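NADH dehydrogenase, putative (Plasmodium falciparum, PDB 5JWC) binds flavin-adenine dinucleotide and the quinolone inhibitor RYL-552, and probably passes electrons from NADH to ubiquinone as a type II NADH dehydrogenase. Local coordinates at residues S246-E251 with N466-A471; F274-S279 with E284-S289. One frame throughout, in Å; residues are numbered along the deposited sequence.

Interaction 1: S246-E251 with N466-A471; sequences SDFTKE and NHQVVA. With 4W0 (5-fluoro-3-methyl-2-{4-[4-(trifluoromethoxy)benzyl]phenyl}quinolin-4(1H)-one), chain M.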
# COMPACT_ATOMS: atom_id res chain seq x y z
N SER A 246 6.90 -34.02 3.51
CA SER A 246 5.60 -34.08 2.83
C SER A 246 4.49 -34.65 3.73
O SER A 246 3.39 -34.09 3.79
CB SER A 246 5.69 -34.91 1.55
OG SER A 246 6.57 -34.30 0.64
N ASP A 247 4.78 -35.73 4.44
CA ASP A 247 3.76 -36.33 5.31
C ASP A 247 3.42 -35.41 6.48
O ASP A 247 2.26 -35.27 6.86
CB ASP A 247 4.20 -37.68 5.88
CG ASP A 247 4.51 -38.71 4.81
OD1 ASP A 247 3.93 -38.64 3.71
OD2 ASP A 247 5.33 -39.61 5.10
N PHE A 248 4.45 -34.81 7.08
CA PHE A 248 4.24 -33.89 8.19
C PHE A 248 3.42 -32.66 7.76
O PHE A 248 2.56 -32.18 8.51
CB PHE A 248 5.58 -33.44 8.78
CG PHE A 248 5.45 -32.41 9.86
CD1 PHE A 248 4.68 -32.65 10.98
CD2 PHE A 248 6.11 -31.20 9.76
CE1 PHE A 248 4.56 -31.69 11.98
CE2 PHE A 248 6.01 -30.25 10.74
CZ PHE A 248 5.23 -30.49 11.85
N THR A 249 3.67 -32.18 6.54
CA THR A 249 2.92 -31.05 6.00
C THR A 249 1.44 -31.38 5.80
O THR A 249 0.57 -30.59 6.21
CB THR A 249 3.53 -30.56 4.66
OG1 THR A 249 4.91 -30.19 4.87
CG2 THR A 249 2.78 -29.36 4.14
N LYS A 250 1.15 -32.53 5.19
CA LYS A 250 -0.24 -32.97 4.98
C LYS A 250 -0.96 -33.14 6.31
O LYS A 250 -2.13 -32.80 6.47
CB LYS A 250 -0.28 -34.30 4.21
CG LYS A 250 -1.69 -34.93 4.17
CD LYS A 250 -1.80 -36.01 3.09
CE LYS A 250 -1.36 -35.55 1.72
NZ LYS A 250 -1.46 -36.66 0.72
N GLU A 251 -0.23 -33.70 7.28
CA GLU A 251 -0.76 -33.90 8.61
C GLU A 251 -1.03 -32.58 9.33
O GLU A 251 -2.05 -32.43 10.01
CB GLU A 251 0.20 -34.77 9.39
CG GLU A 251 -0.02 -34.86 10.87
CD GLU A 251 1.07 -35.70 11.52
OE1 GLU A 251 1.65 -35.25 12.54
OE2 GLU A 251 1.35 -36.79 10.98
N ASN A 466 0.63 -22.65 11.70
CA ASN A 466 0.58 -22.87 13.14
C ASN A 466 1.97 -23.01 13.76
O ASN A 466 2.22 -23.96 14.51
CB ASN A 466 -0.26 -24.11 13.47
CG ASN A 466 -0.61 -24.20 14.96
OD1 ASN A 466 -0.83 -23.18 15.61
ND2 ASN A 466 -0.64 -25.41 15.49
N HIS A 467 2.85 -22.07 13.41
CA HIS A 467 4.21 -21.95 13.94
C HIS A 467 5.18 -22.97 13.37
O HIS A 467 6.36 -22.94 13.70
CB HIS A 467 4.22 -22.05 15.47
CG HIS A 467 3.35 -21.03 16.14
ND1 HIS A 467 1.98 -21.14 16.20
CD2 HIS A 467 3.66 -19.88 16.78
CE1 HIS A 467 1.48 -20.10 16.85
NE2 HIS A 467 2.49 -19.31 17.20
N GLN A 468 4.69 -23.88 12.53
CA GLN A 468 5.54 -24.96 12.03
C GLN A 468 6.31 -24.59 10.75
O GLN A 468 5.73 -24.20 9.72
CB GLN A 468 4.70 -26.21 11.78
CG GLN A 468 3.78 -26.59 12.93
CD GLN A 468 4.53 -26.81 14.23
OE1 GLN A 468 5.47 -27.60 14.29
NE2 GLN A 468 4.12 -26.10 15.28
N VAL A 469 7.63 -24.69 10.85
CA VAL A 469 8.52 -24.52 9.72
C VAL A 469 9.22 -25.84 9.41
O VAL A 469 9.66 -26.55 10.33
CB VAL A 469 9.57 -23.43 9.99
CG1 VAL A 469 10.71 -23.49 8.96
CG2 VAL A 469 8.90 -22.02 9.98
N VAL A 470 9.30 -26.19 8.13
CA VAL A 470 10.10 -27.34 7.71
C VAL A 470 11.29 -26.87 6.89
O VAL A 470 11.24 -25.80 6.25
CB VAL A 470 9.28 -28.35 6.90
CG1 VAL A 470 8.14 -28.90 7.75
CG2 VAL A 470 8.74 -27.69 5.62
N ALA A 471 12.36 -27.64 6.91
CA ALA A 471 13.54 -27.29 6.13
C ALA A 471 14.24 -28.56 5.66
O ALA A 471 14.43 -29.50 6.43
CB ALA A 471 14.48 -26.43 6.93
C1 4W0 M . 6.12 -17.03 8.58
C2 4W0 M . 4.87 -17.03 9.20
C3 4W0 M . 4.78 -17.10 10.60
C4 4W0 M . 5.94 -17.18 11.40
C5 4W0 M . 7.19 -17.18 10.77
C6 4W0 M . 7.29 -17.11 9.38
O1 4W0 M . -5.08 -21.83 16.15
C7 4W0 M . 5.82 -17.26 12.90
C8 4W0 M . 4.51 -17.27 13.53
C9 4W0 M . 3.30 -17.18 12.68
C10 4W0 M . 1.88 -17.22 13.20
C11 4W0 M . 1.41 -18.34 13.88
C12 4W0 M . 0.10 -18.41 14.32
C13 4W0 M . -0.73 -17.35 14.04
C14 4W0 M . -0.29 -16.26 13.35
C15 4W0 M . 1.02 -16.18 12.91
O2 4W0 M . 6.82 -17.32 13.59
N 4W0 M . 3.44 -17.11 11.25
C16 4W0 M . -2.17 -17.26 14.45
C17 4W0 M . -2.91 -18.50 14.87
C18 4W0 M . -2.97 -19.61 14.04
C19 4W0 M . -3.69 -20.73 14.48
C20 4W0 M . -4.36 -20.70 15.70
C21 4W0 M . -4.30 -19.57 16.52
C22 4W0 M . -3.59 -18.47 16.09
C23 4W0 M . 4.42 -17.34 15.03
F1 4W0 M . 8.29 -17.25 11.52
C24 4W0 M . -4.33 -22.80 16.84
F2 4W0 M . -3.45 -23.33 15.98
F3 4W0 M . -5.15 -23.77 17.27
F4 4W0 M . -3.70 -22.22 17.87
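Phe-248, on helix 243-255 of the pyridine nucleotide-disulphide oxidoreductase fold, turns the edge of its ring to Gln-468 OE1 and Val-470 CG1 of strand 468-473, the middle strand of the three-stranded antiparallel sheet 460-465, 468-473 and 476-479. The bond from CA to CB is directed toward the strand, and CG, anti to the backbone N (chi1 175°), carries the ring out toward the sheet. CD2 meets Val-470 CG1 at 3.7 Å, CE2 touches the same methyl, and CZ, at the far end, comes within 3.8 Å of Gln-468 OE1. The Gln-468 amide stands almost upright to the ring, the planes 84° apart, and two bonds hold it there: OE1 accepts from Gly-481 N, while NE2 donates to Asn-466 O at 3.0 Å. Ile-464 of strand 460-465 also touches Phe-248. No hydrogen bond crosses between 246-251 and 466-471, so helix and strand meet here through apolar carbon and the amide oxygen OE1. The turn before the strand reaches the inhibitor instead: the His-467 ring lies with one face against its phenyl carbon C11, and CD2 comes to 3.2 Å from its methyl carbon C23.

Interaction 2: F274-S279 with E284-S289; sequences FHIQSS and EKKKLS
Phe-274 and Leu-288 form a hydrogen-bonded pair of the antiparallel beta hairpin made by strands 273-278 and 285-289, and their side chains pack on the same face. Leu-288 CB lies over the Phe-274 ring in a CH-pi contact, 4.2 Å from the centroid, while its CD2 reaches CZ at 3.7 Å. Phe-274 CG sits between backbone N and carbonyl carbon (chi1 62°), which brings the ring back toward Leu-288. Ile-276 has CD1 at 4.2 Å from Leu-288 CD2, and Leu-261 of strand 259-262 touches both Ile-276 and Leu-288. Lys-286 shares this face: its CB packs on Ile-276 CG1 at 3.9 Å, and its end leads away to a salt bridge from NZ to Glu-284 OE1, just before strand 285-289. The other face is looser and polar. Lys-287 stretches CB, CG and CD past the His-275 ring, with CG over one ring face and 3.5 Å from NE2. Lys-285 brings NZ beside the Gln-277 amide, but NZ and NE2, both donors, form no hydrogen bond. Five backbone bonds join the strands; the pairing therefore rests on main-chain amides and the apolar cluster of Phe-274, Ile-276 and Leu-288, while Lys-286 and Lys-287 add their carbon chains.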
# COMPACT_ATOMS: atom_id res chain seq x y z
N PHE A 274 -15.11 -24.42 -10.09
CA PHE A 274 -14.11 -25.01 -10.98
C PHE A 274 -14.23 -26.53 -10.95
O PHE A 274 -14.87 -27.10 -10.05
CB PHE A 274 -12.68 -24.54 -10.62
CG PHE A 274 -12.24 -24.92 -9.24
CD1 PHE A 274 -12.56 -24.13 -8.14
CD2 PHE A 274 -11.47 -26.04 -9.03
CE1 PHE A 274 -12.15 -24.47 -6.86
CE2 PHE A 274 -11.06 -26.39 -7.76
CZ PHE A 274 -11.40 -25.61 -6.67
N HIS A 275 -13.63 -27.19 -11.93
CA HIS A 275 -13.70 -28.64 -12.00
C HIS A 275 -12.34 -29.25 -11.76
O HIS A 275 -11.33 -28.81 -12.31
CB HIS A 275 -14.25 -29.11 -13.35
CG HIS A 275 -15.73 -29.03 -13.45
ND1 HIS A 275 -16.39 -27.88 -13.86
CD2 HIS A 275 -16.70 -29.93 -13.16
CE1 HIS A 275 -17.69 -28.10 -13.84
NE2 HIS A 275 -17.91 -29.33 -13.42
N ILE A 276 -12.30 -30.29 -10.95
CA ILE A 276 -11.07 -31.05 -10.83
C ILE A 276 -11.21 -32.51 -11.27
O ILE A 276 -12.29 -33.06 -11.28
CB ILE A 276 -10.51 -31.02 -9.38
CG1 ILE A 276 -11.53 -31.56 -8.36
CG2 ILE A 276 -10.02 -29.60 -9.05
CD1 ILE A 276 -11.01 -31.59 -6.91
N GLN A 277 -10.07 -33.11 -11.56
CA GLN A 277 -9.93 -34.41 -12.15
C GLN A 277 -8.94 -35.27 -11.32
O GLN A 277 -7.84 -34.82 -10.94
CB GLN A 277 -9.56 -34.15 -13.58
CG GLN A 277 -9.12 -35.33 -14.39
CD GLN A 277 -9.88 -35.44 -15.76
OE1 GLN A 277 -10.15 -34.46 -16.48
NE2 GLN A 277 -10.12 -36.73 -16.15
N SER A 278 -9.40 -36.44 -10.90
CA SER A 278 -8.54 -37.37 -10.16
C SER A 278 -7.36 -37.78 -11.03
O SER A 278 -7.48 -38.00 -12.24
CB SER A 278 -9.30 -38.62 -9.71
OG SER A 278 -8.39 -39.53 -9.09
N SER A 279 -6.20 -37.89 -10.39
CA SER A 279 -4.98 -38.34 -11.06
C SER A 279 -4.92 -39.86 -11.06
O SER A 279 -4.17 -40.47 -11.81
CB SER A 279 -3.74 -37.78 -10.36
OG SER A 279 -3.75 -36.37 -10.34
N GLU A 284 -13.16 -39.90 -12.72
CA GLU A 284 -13.68 -39.16 -11.57
C GLU A 284 -13.35 -37.67 -11.66
O GLU A 284 -12.18 -37.27 -11.74
CB GLU A 284 -13.14 -39.75 -10.27
CG GLU A 284 -13.74 -41.10 -9.91
CD GLU A 284 -15.27 -41.07 -9.82
OE1 GLU A 284 -15.79 -40.49 -8.83
OE2 GLU A 284 -15.94 -41.61 -10.73
N LYS A 285 -14.41 -36.87 -11.66
CA LYS A 285 -14.31 -35.42 -11.69
C LYS A 285 -15.11 -34.88 -10.52
O LYS A 285 -15.98 -35.57 -10.00
CB LYS A 285 -14.85 -34.86 -13.01
CG LYS A 285 -14.06 -35.22 -14.24
CD LYS A 285 -14.86 -34.89 -15.50
CE LYS A 285 -14.05 -35.15 -16.76
NZ LYS A 285 -13.49 -36.53 -16.76
N LYS A 286 -14.80 -33.67 -10.09
CA LYS A 286 -15.61 -33.01 -9.07
C LYS A 286 -15.77 -31.54 -9.43
O LYS A 286 -14.86 -30.93 -9.99
CB LYS A 286 -15.00 -33.15 -7.67
CG LYS A 286 -14.41 -34.52 -7.34
CD LYS A 286 -15.35 -35.43 -6.52
CE LYS A 286 -15.02 -36.91 -6.71
NZ LYS A 286 -16.14 -37.69 -7.30
N LYS A 287 -16.94 -31.00 -9.13
CA LYS A 287 -17.23 -29.59 -9.33
C LYS A 287 -17.21 -28.97 -7.94
O LYS A 287 -17.79 -29.53 -7.02
CB LYS A 287 -18.58 -29.39 -10.02
CG LYS A 287 -18.94 -27.94 -10.38
CD LYS A 287 -20.29 -27.91 -11.10
CE LYS A 287 -20.92 -26.52 -11.11
NZ LYS A 287 -21.18 -25.96 -9.75
N LEU A 288 -16.51 -27.85 -7.79
CA LEU A 288 -16.35 -27.20 -6.49
C LEU A 288 -16.69 -25.72 -6.58
O LEU A 288 -16.20 -25.04 -7.49
CB LEU A 288 -14.90 -27.34 -5.99
CG LEU A 288 -14.50 -28.46 -5.06
CD1 LEU A 288 -14.93 -29.78 -5.62
CD2 LEU A 288 -12.99 -28.45 -4.89
N SER A 289 -17.49 -25.21 -5.65
CA SER A 289 -17.72 -23.77 -5.57
C SER A 289 -16.54 -23.08 -4.91
O SER A 289 -15.80 -23.69 -4.13
CB SER A 289 -19.01 -23.46 -4.81
OG SER A 289 -20.13 -23.94 -5.53

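Interaction 2 is nested in sequence inside the loop closed by interaction 1; their centres lie 26 Å apart, and the two do not touch. They hold different elements: 246-251 with 466-471 joins a helix to the sheet of strands 460-465, 468-473 and 476-479, distant in sequence, whereas 274-279 with 284-289 pairs neighbouring strands of one hairpin. Both are partly buried, yet interaction 2, farther from the chain centre, buries 570 Å² against 156 Å² and depends on backbone hydrogen bonding, with exposed lysines along one side. Interaction 1 relies on side chains alone, and Asn-466 and His-467 of segment 466-471 also contribute to an inhibitor pocket.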